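Local coordinates for GGDEF family protein (Vibrio cholerae, PDB 5GZS) that is a diguanylate cyclase, CdgH, whose periplasmic portion, built of solute-binding-protein modules, binds arginine and probably senses it to tune cyclic di-GMP synthesis, at residues Ser39-Leu44 against Ile97-Thr102; Val45-Gly50 against Ser167-Lys172; Val222-Arg227 against Ser285-Ala290. All coordinates share one frame; numbering follows the deposited sequence.

Contact 1 (Ser39-Leu44 against Ile97-Thr102); sequences SFNDIL and IPKGTT. With ARG (arginine), chain B.
Phe40 reaches from the first turn of helix 40-49 to the backbone of Lys99-Gly100 and to the bound arginine at once. One face of its ring lies against the aliphatic chain of the ligand, whose CG sits 3.5 Å above the plane, offset toward the rim. The outer carbon CZ of the same ring comes within 3.2 Å of the ligand's carboxylate oxygen OXT. At the ring edge, in plane, lies the carbonyl oxygen of Lys99, 3.6 Å from Phe40 CD2, while the methyl CG2 of Thr101 comes in obliquely beside CD2. With CG anti to the backbone N (chi1 161°), the phenyl group swings off the helix start into the pocket. From the other segment, the backbone N of Thr102 donates to the ligand's carboxylate O at 2.7 Å.

Behind this first shell, Pro98 to Thr101 form a type II turn. Gly100 takes its third, positive-phi position, its CA 3.6 Å from Asn41 ND2. Thr101 OG1 ties the turn together by donating to Pro98 O at 2.8 Å and also accepts from the N of Tyr103, capping that N-H at the start of helix 103-110. Gly100 O receives a bond from Arg64, which also binds the ligand. On the helix side, Ser39 is the N-cap, its OG accepting from Asn41 N at 3.1 Å. The ammonium of Lys99 makes only a weak bond to Asn41 OD1; its salt bridge is to Glu120.

The ligand thus meets an aromatic face along its hydrocarbon chain and a backbone N-H at its carboxylate, with further hydrogen bonds from Glu11, Asn57, Thr59, Arg64 and Glu77, consistent with a pocket that recognises an amino acid.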
ATOM      1  N   SER A  39     -35.283  13.452   0.560  1.00 52.04           N
ATOM      2  CA  SER A  39     -34.152  12.745   1.165  1.00 54.34           C
ATOM      3  C   SER A  39     -34.200  11.230   0.960  1.00 53.27           C
ATOM      4  O   SER A  39     -35.274  10.616   0.853  1.00 53.92           O
ATOM      5  CB  SER A  39     -34.082  13.053   2.664  1.00 67.84           C
ATOM      6  OG  SER A  39     -33.396  12.030   3.374  1.00 76.10           O
ATOM      7  N   PHE A  40     -33.026  10.625   0.928  1.00 49.50           N
ATOM      8  CA  PHE A  40     -32.924   9.189   0.706  1.00 60.63           C
ATOM      9  C   PHE A  40     -33.588   8.383   1.816  1.00 60.38           C
ATOM     10  O   PHE A  40     -34.090   7.282   1.596  1.00 59.99           O
ATOM     11  CB  PHE A  40     -31.460   8.785   0.580  1.00 59.34           C
ATOM     12  CG  PHE A  40     -31.212   7.323   0.792  1.00 58.25           C
ATOM     13  CD1 PHE A  40     -31.392   6.422  -0.239  1.00 55.14           C
ATOM     14  CD2 PHE A  40     -30.784   6.856   2.017  1.00 57.26           C
ATOM     15  CE1 PHE A  40     -31.147   5.097  -0.052  1.00 53.82           C
ATOM     16  CE2 PHE A  40     -30.540   5.520   2.214  1.00 61.28           C
ATOM     17  CZ  PHE A  40     -30.715   4.642   1.175  1.00 62.32           C
ATOM     18  N   ASN A  41     -33.580   8.912   3.023  1.00 62.91           N
ATOM     19  CA  ASN A  41     -34.168   8.164   4.110  1.00 66.33           C
ATOM     20  C   ASN A  41     -35.691   8.328   4.101  1.00 67.05           C
ATOM     21  O   ASN A  41     -36.417   7.403   4.487  1.00 64.65           O
ATOM     22  CB  ASN A  41     -33.521   8.603   5.408  1.00 69.93           C
ATOM     23  CG  ASN A  41     -34.035   7.859   6.633  1.00 75.89           C
ATOM     24  OD1 ASN A  41     -35.045   8.248   7.228  1.00 78.88           O
ATOM     25  ND2 ASN A  41     -33.325   6.804   7.034  1.00 75.38           N
ATOM     26  N   ASP A  42     -36.166   9.477   3.609  1.00 70.71           N
ATOM     27  CA  ASP A  42     -37.577   9.635   3.226  1.00 68.41           C
ATOM     28  C   ASP A  42     -38.004   8.524   2.270  1.00 60.01           C
ATOM     29  O   ASP A  42     -39.089   7.982   2.407  1.00 69.05           O
ATOM     30  CB  ASP A  42     -37.833  10.990   2.555  1.00 69.79           C
ATOM     31  CG  ASP A  42     -38.031  12.115   3.547  1.00 81.26           C
ATOM     32  OD1 ASP A  42     -37.722  11.938   4.746  1.00 81.67           O
ATOM     33  OD2 ASP A  42     -38.493  13.192   3.114  1.00 86.36           O
ATOM     34  N   ILE A  43     -37.155   8.211   1.288  1.00 63.28           N
ATOM     35  CA  ILE A  43     -37.470   7.170   0.317  1.00 64.01           C
ATOM     36  C   ILE A  43     -37.635   5.831   1.037  1.00 64.28           C
ATOM     37  O   ILE A  43     -38.644   5.152   0.853  1.00 71.53           O
ATOM     38  CB  ILE A  43     -36.385   7.056  -0.810  1.00 46.58           C
ATOM     39  CG1 ILE A  43     -36.539   8.189  -1.823  1.00 48.52           C
ATOM     40  CG2 ILE A  43     -36.481   5.726  -1.513  1.00 45.82           C
ATOM     41  CD1 ILE A  43     -35.549   8.132  -2.955  1.00 51.15           C
ATOM     42  N   LEU A  44     -36.664   5.468   1.870  1.00 63.55           N
ATOM     43  CA  LEU A  44     -36.712   4.203   2.618  1.00 68.85           C
ATOM     44  C   LEU A  44     -38.005   4.008   3.438  1.00 74.96           C
ATOM     45  O   LEU A  44     -38.602   2.921   3.413  1.00 77.31           O
ATOM     46  CB  LEU A  44     -35.490   4.089   3.547  1.00 70.64           C
ATOM     47  CG  LEU A  44     -34.390   3.092   3.143  1.00 66.29           C
ATOM     48  CD1 LEU A  44     -33.874   3.413   1.771  1.00 49.99           C
ATOM     49  CD2 LEU A  44     -33.243   3.077   4.146  1.00 62.02           C
ATOM     50  N   ILE A  97     -22.536  13.081   5.694  1.00 52.21           N
ATOM     51  CA  ILE A  97     -23.004  11.747   5.364  1.00 61.56           C
ATOM     52  C   ILE A  97     -24.518  11.724   5.286  1.00 67.39           C
ATOM     53  O   ILE A  97     -25.204  12.102   6.250  1.00 68.22           O
ATOM     54  CB  ILE A  97     -22.540  10.690   6.400  1.00 51.37           C
ATOM     55  CG1 ILE A  97     -21.010  10.648   6.514  1.00 53.57           C
ATOM     56  CG2 ILE A  97     -23.092   9.311   6.046  1.00 51.10           C
ATOM     57  CD1 ILE A  97     -20.300   9.973   5.341  1.00 55.59           C
ATOM     58  N   PRO A  98     -25.052  11.271   4.138  1.00 59.56           N
ATOM     59  CA  PRO A  98     -26.500  11.125   3.969  1.00 62.45           C
ATOM     60  C   PRO A  98     -27.024  10.137   4.992  1.00 63.82           C
ATOM     61  O   PRO A  98     -26.416   9.087   5.211  1.00 63.82           O
ATOM     62  CB  PRO A  98     -26.655  10.575   2.548  1.00 56.51           C
ATOM     63  CG  PRO A  98     -25.313  10.670   1.928  1.00 59.45           C
ATOM     64  CD  PRO A  98     -24.308  10.679   3.024  1.00 55.75           C
ATOM     65  N   LYS A  99     -28.130  10.474   5.626  1.00 66.60           N
ATOM     66  CA  LYS A  99     -28.612   9.657   6.718  1.00 70.46           C
ATOM     67  C   LYS A  99     -29.398   8.478   6.138  1.00 64.97           C
ATOM     68  O   LYS A  99     -30.074   8.614   5.115  1.00 55.87           O
ATOM     69  CB  LYS A  99     -29.456  10.501   7.677  1.00 75.96           C
ATOM     70  CG  LYS A  99     -30.456   9.710   8.483  1.00 82.40           C
ATOM     71  CD  LYS A  99     -31.657  10.551   8.808  1.00 92.01           C
ATOM     72  CE  LYS A  99     -32.392  10.560   7.513  1.00 95.84           C
ATOM     73  NZ  LYS A  99     -33.681  11.252   7.264  1.00 98.37           N
ATOM     74  N   GLY A 100     -29.274   7.317   6.772  1.00 69.20           N
ATOM     75  CA  GLY A 100     -29.910   6.101   6.296  1.00 72.03           C
ATOM     76  C   GLY A 100     -29.075   5.313   5.295  1.00 66.62           C
ATOM     77  O   GLY A 100     -29.419   4.180   4.936  1.00 65.04           O
ATOM     78  N   THR A 101     -27.978   5.904   4.831  1.00 60.49           N
ATOM     79  CA  THR A 101     -27.210   5.247   3.782  1.00 67.39           C
ATOM     80  C   THR A 101     -26.191   4.286   4.344  1.00 65.03           C
ATOM     81  O   THR A 101     -25.900   4.271   5.535  1.00 64.54           O
ATOM     82  CB  THR A 101     -26.447   6.237   2.867  1.00 69.59           C
ATOM     83  OG1 THR A 101     -25.446   6.927   3.627  1.00 67.39           O
ATOM     84  CG2 THR A 101     -27.400   7.218   2.203  1.00 61.25           C
ATOM     85  N   THR A 102     -25.647   3.499   3.436  1.00 59.82           N
ATOM     86  CA  THR A 102     -24.611   2.545   3.729  1.00 62.38           C
ATOM     87  C   THR A 102     -23.275   3.265   3.966  1.00 61.68           C
ATOM     88  O   THR A 102     -22.313   2.666   4.457  1.00 57.70           O
ATOM     89  CB  THR A 102     -24.500   1.536   2.568  1.00 66.58           C
ATOM     90  OG1 THR A 102     -23.962   0.299   3.041  1.00 76.24           O
ATOM     91  CG2 THR A 102     -23.643   2.095   1.440  1.00 62.57           C
TER
HETATM   92  N   ARG B 501     -26.885   2.698  -2.155  1.00 67.91           N
HETATM   93  CA  ARG B 501     -26.587   3.290  -0.860  1.00 65.94           C
HETATM   94  C   ARG B 501     -27.618   2.866   0.180  1.00 67.16           C
HETATM   95  O   ARG B 501     -27.356   2.866   1.381  1.00 74.77           O
HETATM   96  CB  ARG B 501     -26.539   4.803  -0.969  1.00 42.07           C
HETATM   97  CG  ARG B 501     -27.861   5.440  -1.351  1.00 41.90           C
HETATM   98  CD  ARG B 501     -27.599   6.876  -1.752  1.00 53.27           C
HETATM   99  NE  ARG B 501     -28.820   7.597  -2.039  1.00 55.31           N
HETATM  100  CZ  ARG B 501     -29.534   7.435  -3.145  1.00 45.67           C
HETATM  101  NH1 ARG B 501     -29.152   6.559  -4.070  1.00 40.59           N
HETATM  102  NH2 ARG B 501     -30.639   8.142  -3.313  1.00 46.78           N
HETATM  103  OXT ARG B 501     -28.742   2.513  -0.160  1.00 70.24           O

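Contact 2 (Val45-Gly50 against Ser167-Lys172); sequences VAIETG and SIVTPK
Ile47, the main apolar side chain offered by the last turns of helix 40-49, fits against Val169, Thr170 and Pro171 of the facing strand segment. Its two branches divide the work. CG2, anti to the backbone N, lies over the Thr170-Pro171 peptide, 3.6 Å from Thr170 C and 3.9 Å from Pro171 CD. The CG1 branch leads the other way along the strand: CG1 meets Val169 CG1 at 4.2 Å, and CD1 approaches the carbonyl oxygen of Val169. The backbone of Ile47 also takes part, since the proline ring packs its CB and CG against Ile47 O. Gly50 then ends the helix with positive phi, and its CA lies 4.1 Å from Pro171 CG, extending the contact past the last turn.

Helix 40-49 is thereby laid on one side of the small antiparallel sheet in which strand 166-170 is central, between strands 55-58 and 69-75. Ile47 and Val169 both touch Ala55, whereas Ile168 and Thr170 pack against helix 176-186.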
ATOM      1  N   VAL A  45     -38.441   5.044   4.159  1.00 69.12           N
ATOM      2  CA  VAL A  45     -39.662   4.918   4.950  1.00 70.36           C
ATOM      3  C   VAL A  45     -40.867   4.738   4.042  1.00 64.97           C
ATOM      4  O   VAL A  45     -41.788   3.995   4.376  1.00 67.08           O
ATOM      5  CB  VAL A  45     -39.904   6.133   5.889  1.00 77.95           C
ATOM      6  CG1 VAL A  45     -40.081   7.435   5.116  1.00 75.63           C
ATOM      7  CG2 VAL A  45     -41.125   5.879   6.746  1.00 63.92           C
ATOM      8  N   ALA A  46     -40.838   5.390   2.883  1.00 60.10           N
ATOM      9  CA  ALA A  46     -41.925   5.289   1.929  1.00 65.56           C
ATOM     10  C   ALA A  46     -42.097   3.843   1.504  1.00 68.71           C
ATOM     11  O   ALA A  46     -43.219   3.362   1.349  1.00 70.03           O
ATOM     12  CB  ALA A  46     -41.668   6.172   0.731  1.00 65.19           C
ATOM     13  N   ILE A  47     -40.979   3.141   1.352  1.00 70.92           N
ATOM     14  CA  ILE A  47     -41.020   1.766   0.879  1.00 71.03           C
ATOM     15  C   ILE A  47     -41.616   0.817   1.924  1.00 72.09           C
ATOM     16  O   ILE A  47     -42.656   0.219   1.664  1.00 78.88           O
ATOM     17  CB  ILE A  47     -39.630   1.265   0.460  1.00 66.85           C
ATOM     18  CG1 ILE A  47     -39.179   1.972  -0.818  1.00 58.76           C
ATOM     19  CG2 ILE A  47     -39.677  -0.221   0.167  1.00 64.57           C
ATOM     20  CD1 ILE A  47     -40.017   1.596  -2.035  1.00 55.23           C
ATOM     21  N   GLU A  48     -40.988   0.677   3.090  1.00 71.37           N
ATOM     22  CA  GLU A  48     -41.488  -0.298   4.069  1.00 75.64           C
ATOM     23  C   GLU A  48     -42.931  -0.000   4.441  1.00 69.87           C
ATOM     24  O   GLU A  48     -43.761  -0.907   4.415  1.00 64.33           O
ATOM     25  CB  GLU A  48     -40.613  -0.363   5.328  1.00 80.59           C
ATOM     26  CG  GLU A  48     -40.346   0.934   6.044  1.00 80.73           C
ATOM     27  CD  GLU A  48     -39.602   0.696   7.341  1.00 90.66           C
ATOM     28  OE1 GLU A  48     -39.195   1.682   7.990  1.00 94.23           O
ATOM     29  OE2 GLU A  48     -39.435  -0.488   7.717  1.00 91.51           O
ATOM     30  N   THR A  49     -43.226   1.264   4.750  1.00 67.17           N
ATOM     31  CA  THR A  49     -44.606   1.750   4.805  1.00 69.95           C
ATOM     32  C   THR A  49     -45.474   1.238   3.654  1.00 73.37           C
ATOM     33  O   THR A  49     -46.277   0.341   3.842  1.00 84.75           O
ATOM     34  CB  THR A  49     -44.656   3.284   4.793  1.00 66.99           C
ATOM     35  OG1 THR A  49     -44.113   3.768   6.019  1.00 68.04           O
ATOM     36  CG2 THR A  49     -46.087   3.797   4.647  1.00 72.95           C
ATOM     37  N   GLY A  50     -45.300   1.804   2.464  1.00 73.95           N
ATOM     38  CA  GLY A  50     -46.139   1.460   1.336  1.00 70.16           C
ATOM     39  C   GLY A  50     -46.679   2.679   0.604  1.00 73.38           C
ATOM     40  O   GLY A  50     -47.618   2.566  -0.183  1.00 76.53           O
ATOM     41  N   SER A 167     -29.540  -2.420  -5.439  1.00 40.66           N
ATOM     42  CA  SER A 167     -30.695  -3.156  -5.950  1.00 46.56           C
ATOM     43  C   SER A 167     -32.035  -2.442  -5.844  1.00 41.19           C
ATOM     44  O   SER A 167     -32.159  -1.403  -5.214  1.00 41.35           O
ATOM     45  CB  SER A 167     -30.796  -4.503  -5.246  1.00 49.20           C
ATOM     46  OG  SER A 167     -30.678  -4.330  -3.850  1.00 60.33           O
ATOM     47  N   ILE A 168     -33.033  -3.022  -6.502  1.00 51.49           N
ATOM     48  CA  ILE A 168     -34.389  -2.489  -6.498  1.00 49.03           C
ATOM     49  C   ILE A 168     -35.107  -3.029  -5.291  1.00 46.12           C
ATOM     50  O   ILE A 168     -34.889  -4.182  -4.918  1.00 53.15           O
ATOM     51  CB  ILE A 168     -35.154  -2.870  -7.779  1.00 49.14           C
ATOM     52  CG1 ILE A 168     -34.434  -2.296  -9.006  1.00 53.57           C
ATOM     53  CG2 ILE A 168     -36.575  -2.365  -7.716  1.00 46.78           C
ATOM     54  CD1 ILE A 168     -35.098  -2.575 -10.312  1.00 39.23           C
ATOM     55  N   VAL A 169     -35.943  -2.218  -4.652  1.00 47.48           N
ATOM     56  CA  VAL A 169     -36.594  -2.701  -3.442  1.00 54.98           C
ATOM     57  C   VAL A 169     -38.104  -2.404  -3.430  1.00 60.87           C
ATOM     58  O   VAL A 169     -38.581  -1.577  -4.218  1.00 67.96           O
ATOM     59  CB  VAL A 169     -35.922  -2.103  -2.216  1.00 60.02           C
ATOM     60  CG1 VAL A 169     -36.063  -0.557  -2.176  1.00 54.98           C
ATOM     61  CG2 VAL A 169     -36.411  -2.817  -0.977  1.00 63.77           C
ATOM     62  N   THR A 170     -38.839  -3.081  -2.541  1.00 53.46           N
ATOM     63  CA  THR A 170     -40.308  -3.136  -2.589  1.00 55.82           C
ATOM     64  C   THR A 170     -40.899  -3.318  -1.211  1.00 63.60           C
ATOM     65  O   THR A 170     -40.263  -3.958  -0.371  1.00 67.39           O
ATOM     66  CB  THR A 170     -40.804  -4.321  -3.461  1.00 64.14           C
ATOM     67  OG1 THR A 170     -39.999  -4.426  -4.643  1.00 67.80           O
ATOM     68  CG2 THR A 170     -42.268  -4.151  -3.855  1.00 53.80           C
ATOM     69  N   PRO A 171     -42.111  -2.767  -0.963  1.00 63.94           N
ATOM     70  CA  PRO A 171     -42.770  -3.084   0.303  1.00 65.14           C
ATOM     71  C   PRO A 171     -42.822  -4.587   0.500  1.00 73.39           C
ATOM     72  O   PRO A 171     -43.044  -5.310  -0.479  1.00 63.03           O
ATOM     73  CB  PRO A 171     -44.161  -2.479   0.133  1.00 58.73           C
ATOM     74  CG  PRO A 171     -43.930  -1.299  -0.706  1.00 56.65           C
ATOM     75  CD  PRO A 171     -42.823  -1.690  -1.674  1.00 59.59           C
ATOM     76  N   LYS A 172     -42.575  -5.033   1.734  1.00 72.87           N
ATOM     77  CA  LYS A 172     -42.313  -6.434   2.010  1.00 71.72           C
ATOM     78  C   LYS A 172     -43.507  -7.285   1.625  1.00 76.23           C
ATOM     79  O   LYS A 172     -44.647  -6.946   1.938  1.00 79.67           O
ATOM     80  CB  LYS A 172     -41.960  -6.626   3.484  1.00 79.58           C
ATOM     81  CG  LYS A 172     -42.459  -7.917   4.098  1.00 83.34           C
ATOM     82  CD  LYS A 172     -41.883  -8.084   5.510  1.00 90.93           C
ATOM     83  CE  LYS A 172     -42.910  -8.691   6.474  1.00 99.68           C
ATOM     84  NZ  LYS A 172     -42.604  -8.363   7.896  1.00103.90           N
TER

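Contact 3 (Val222-Arg227 against Ser285-Ala290); sequences VQRVLR and SIDILA
The carbonyl oxygen of Arg227 accepts two backbone N-H groups in succession, from Asp287 N at 2.9 Å and from Ile288 N at 3.0 Å, so that the two donors share one acceptor. The carboxylate of Asp287 turns back on the same residue: OD2 accepts from Arg227 N at 2.7 Å through its anti lone pair. Both backbone polar groups of Arg227 are therefore engaged by the Asp287-Ile288 corner.

The other oxygen, OD1, forms a salt bridge with Arg224 NH2 at 2.8 Å. The arginine chain is extended from CG to NE and meets Asp287 from the opposite direction, its guanidinium plane turned 73° from the carboxylate. Asp287 is buried, and the nearby positive charge and the N-H donor would be expected to favour its ionised form.

These bonds open the pairing of two parallel strands, 226-230 and 288-292, adjacent in a five-stranded mixed sheet of the second solute-binding-protein module. The strand order, 2-1-3-5-4, matches the type II periplasmic-binding-protein topology. The pairing continues where Ile288 bonds to Lys229, and strand 264-266 flanks 226-230 on its other side.

Arg227 bends at chi3 (83°), which brings NH1 to the carbonyl oxygen of Ser285 in a weak bond of 2.8 Å and near the CG2 methyl of Ile286, the two side chains crossing at about a right angle. Leu226 CD1 meets Ile288 CD1 at 4.0 Å, the two side chains joining an apolar layer that also includes Leu422, Leu426 and Phe430 of helix 421-435.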
ATOM      1  N   VAL A 222      -7.719  29.280 -25.696  1.00 36.09           N
ATOM      2  CA  VAL A 222      -7.838  27.933 -26.257  1.00 35.08           C
ATOM      3  C   VAL A 222      -7.507  27.822 -27.768  1.00 50.75           C
ATOM      4  O   VAL A 222      -7.518  26.706 -28.313  1.00 46.09           O
ATOM      5  CB  VAL A 222      -9.268  27.353 -26.060  1.00 41.12           C
ATOM      6  CG1 VAL A 222      -9.842  27.715 -24.671  1.00 41.22           C
ATOM      7  CG2 VAL A 222     -10.194  27.841 -27.165  1.00 33.29           C
ATOM      8  N   GLN A 223      -7.237  28.944 -28.449  1.00 36.37           N
ATOM      9  CA  GLN A 223      -6.795  28.861 -29.839  1.00 35.00           C
ATOM     10  C   GLN A 223      -5.287  28.649 -29.877  1.00 45.11           C
ATOM     11  O   GLN A 223      -4.711  28.379 -30.934  1.00 51.86           O
ATOM     12  CB  GLN A 223      -7.156  30.109 -30.646  1.00 40.56           C
ATOM     13  CG  GLN A 223      -8.634  30.313 -30.893  1.00 50.19           C
ATOM     14  CD  GLN A 223      -9.366  29.026 -31.242  1.00 60.89           C
ATOM     15  OE1 GLN A 223      -9.028  28.334 -32.201  1.00 70.15           O
ATOM     16  NE2 GLN A 223     -10.373  28.694 -30.449  1.00 60.67           N
ATOM     17  N   ARG A 224      -4.630  28.781 -28.733  1.00 40.55           N
ATOM     18  CA  ARG A 224      -3.192  28.599 -28.720  1.00 37.40           C
ATOM     19  C   ARG A 224      -2.802  27.116 -28.760  1.00 36.39           C
ATOM     20  O   ARG A 224      -3.279  26.310 -27.954  1.00 33.64           O
ATOM     21  CB  ARG A 224      -2.590  29.276 -27.497  1.00 38.86           C
ATOM     22  CG  ARG A 224      -1.228  28.758 -27.151  1.00 39.89           C
ATOM     23  CD  ARG A 224      -0.482  29.737 -26.298  1.00 46.66           C
ATOM     24  NE  ARG A 224       0.904  29.311 -26.152  1.00 59.45           N
ATOM     25  CZ  ARG A 224       1.808  29.970 -25.445  1.00 67.27           C
ATOM     26  NH1 ARG A 224       1.466  31.091 -24.816  1.00 72.25           N
ATOM     27  NH2 ARG A 224       3.047  29.510 -25.368  1.00 68.87           N
ATOM     28  N   VAL A 225      -1.940  26.755 -29.705  1.00 39.23           N
ATOM     29  CA  VAL A 225      -1.467  25.374 -29.802  1.00 43.11           C
ATOM     30  C   VAL A 225      -0.341  25.095 -28.804  1.00 38.65           C
ATOM     31  O   VAL A 225       0.791  25.532 -28.993  1.00 41.22           O
ATOM     32  CB  VAL A 225      -0.975  25.052 -31.222  1.00 45.48           C
ATOM     33  CG1 VAL A 225      -0.452  23.619 -31.291  1.00 26.85           C
ATOM     34  CG2 VAL A 225      -2.104  25.284 -32.242  1.00 27.91           C
ATOM     35  N   LEU A 226      -0.657  24.376 -27.735  1.00 33.91           N
ATOM     36  CA  LEU A 226       0.337  24.027 -26.732  1.00 30.10           C
ATOM     37  C   LEU A 226       1.414  23.107 -27.286  1.00 31.11           C
ATOM     38  O   LEU A 226       1.098  22.044 -27.817  1.00 42.98           O
ATOM     39  CB  LEU A 226      -0.341  23.353 -25.545  1.00 28.87           C
ATOM     40  CG  LEU A 226      -1.384  24.213 -24.833  1.00 29.18           C
ATOM     41  CD1 LEU A 226      -1.911  23.467 -23.618  1.00 26.05           C
ATOM     42  CD2 LEU A 226      -0.765  25.560 -24.438  1.00 27.09           C
ATOM     43  N   ARG A 227       2.678  23.490 -27.144  1.00 28.98           N
ATOM     44  CA  ARG A 227       3.778  22.612 -27.569  1.00 31.75           C
ATOM     45  C   ARG A 227       4.240  21.668 -26.451  1.00 37.37           C
ATOM     46  O   ARG A 227       4.566  22.093 -25.346  1.00 48.80           O
ATOM     47  CB  ARG A 227       4.950  23.444 -28.089  1.00 30.52           C
ATOM     48  CG  ARG A 227       4.508  24.381 -29.208  1.00 32.86           C
ATOM     49  CD  ARG A 227       5.647  25.208 -29.810  1.00 40.48           C
ATOM     50  NE  ARG A 227       6.410  24.478 -30.822  1.00 32.98           N
ATOM     51  CZ  ARG A 227       7.583  23.920 -30.574  1.00 37.98           C
ATOM     52  NH1 ARG A 227       8.106  24.024 -29.360  1.00 37.19           N
ATOM     53  NH2 ARG A 227       8.224  23.259 -31.526  1.00 37.89           N
ATOM     54  N   SER A 285      10.487  27.418 -24.644  1.00 39.75           N
ATOM     55  CA  SER A 285      10.381  27.146 -26.090  1.00 49.35           C
ATOM     56  C   SER A 285       9.320  26.063 -26.347  1.00 47.52           C
ATOM     57  O   SER A 285       8.807  25.939 -27.455  1.00 42.27           O
ATOM     58  CB  SER A 285      11.748  26.753 -26.692  1.00 36.93           C
ATOM     59  OG  SER A 285      12.391  25.705 -25.963  1.00 45.12           O
ATOM     60  N   ILE A 286       9.000  25.299 -25.302  1.00 43.73           N
ATOM     61  CA  ILE A 286       7.835  24.408 -25.276  1.00 40.09           C
ATOM     62  C   ILE A 286       7.022  24.747 -24.030  1.00 44.32           C
ATOM     63  O   ILE A 286       7.540  25.402 -23.123  1.00 46.76           O
ATOM     64  CB  ILE A 286       8.237  22.935 -25.245  1.00 35.09           C
ATOM     65  CG1 ILE A 286       8.887  22.617 -23.897  1.00 37.24           C
ATOM     66  CG2 ILE A 286       9.208  22.630 -26.380  1.00 37.07           C
ATOM     67  CD1 ILE A 286       9.156  21.140 -23.647  1.00 32.97           C
ATOM     68  N   ASP A 287       5.760  24.317 -23.984  1.00 40.73           N
ATOM     69  CA  ASP A 287       4.881  24.583 -22.837  1.00 30.79           C
ATOM     70  C   ASP A 287       4.778  23.395 -21.850  1.00 35.96           C
ATOM     71  O   ASP A 287       4.665  23.583 -20.647  1.00 30.09           O
ATOM     72  CB  ASP A 287       3.478  24.937 -23.314  1.00 29.62           C
ATOM     73  CG  ASP A 287       3.471  25.977 -24.400  1.00 29.94           C
ATOM     74  OD1 ASP A 287       3.890  27.119 -24.154  1.00 40.63           O
ATOM     75  OD2 ASP A 287       3.053  25.650 -25.529  1.00 33.47           O
ATOM     76  N   ILE A 288       4.804  22.175 -22.362  1.00 32.07           N
ATOM     77  CA  ILE A 288       4.539  21.011 -21.537  1.00 28.83           C
ATOM     78  C   ILE A 288       5.606  19.955 -21.714  1.00 29.34           C
ATOM     79  O   ILE A 288       6.063  19.707 -22.824  1.00 29.60           O
ATOM     80  CB  ILE A 288       3.178  20.413 -21.888  1.00 31.59           C
ATOM     81  CG1 ILE A 288       2.067  21.298 -21.348  1.00 30.16           C
ATOM     82  CG2 ILE A 288       3.042  18.963 -21.398  1.00 27.89           C
ATOM     83  CD1 ILE A 288       0.700  20.969 -21.966  1.00 30.94           C
ATOM     84  N   LEU A 289       6.009  19.324 -20.630  1.00 28.90           N
ATOM     85  CA  LEU A 289       7.007  18.273 -20.751  1.00 36.89           C
ATOM     86  C   LEU A 289       6.627  17.137 -19.823  1.00 41.50           C
ATOM     87  O   LEU A 289       6.289  17.357 -18.654  1.00 34.24           O
ATOM     88  CB  LEU A 289       8.417  18.790 -20.436  1.00 30.38           C
ATOM     89  CG  LEU A 289       9.503  17.735 -20.191  1.00 31.14           C
ATOM     90  CD1 LEU A 289       9.607  16.787 -21.352  1.00 31.29           C
ATOM     91  CD2 LEU A 289      10.873  18.346 -19.922  1.00 32.05           C
ATOM     92  N   ALA A 290       6.662  15.921 -20.356  1.00 38.69           N
ATOM     93  CA  ALA A 290       6.360  14.744 -19.561  1.00 39.54           C
ATOM     94  C   ALA A 290       7.013  13.552 -20.223  1.00 39.93           C
ATOM     95  O   ALA A 290       7.217  13.539 -21.435  1.00 45.40           O
ATOM     96  CB  ALA A 290       4.852  14.542 -19.427  1.00 42.55           C
TER

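In the fold
Contacts 1 and 2 share helix 40-49: its N-terminal end serves the arginine pocket through contact 1, and its C-terminal end rests on strand 166-170 in contact 2. Their centres are about 13 Å apart, and their segments alternate along the chain, tying residues far apart in sequence into one solute-binding module. Contact 3 comes later in the chain, on the opposite side of its centre, with its centre about 47 Å from that of contact 1 and about 55 Å from that of contact 2. It belongs to the mixed sheet containing strands 226-230 and 288-292. The periplasmic portion thus carries two such modules in tandem; the arginine lies in the first, in a pocket that contact 1 helps to wall.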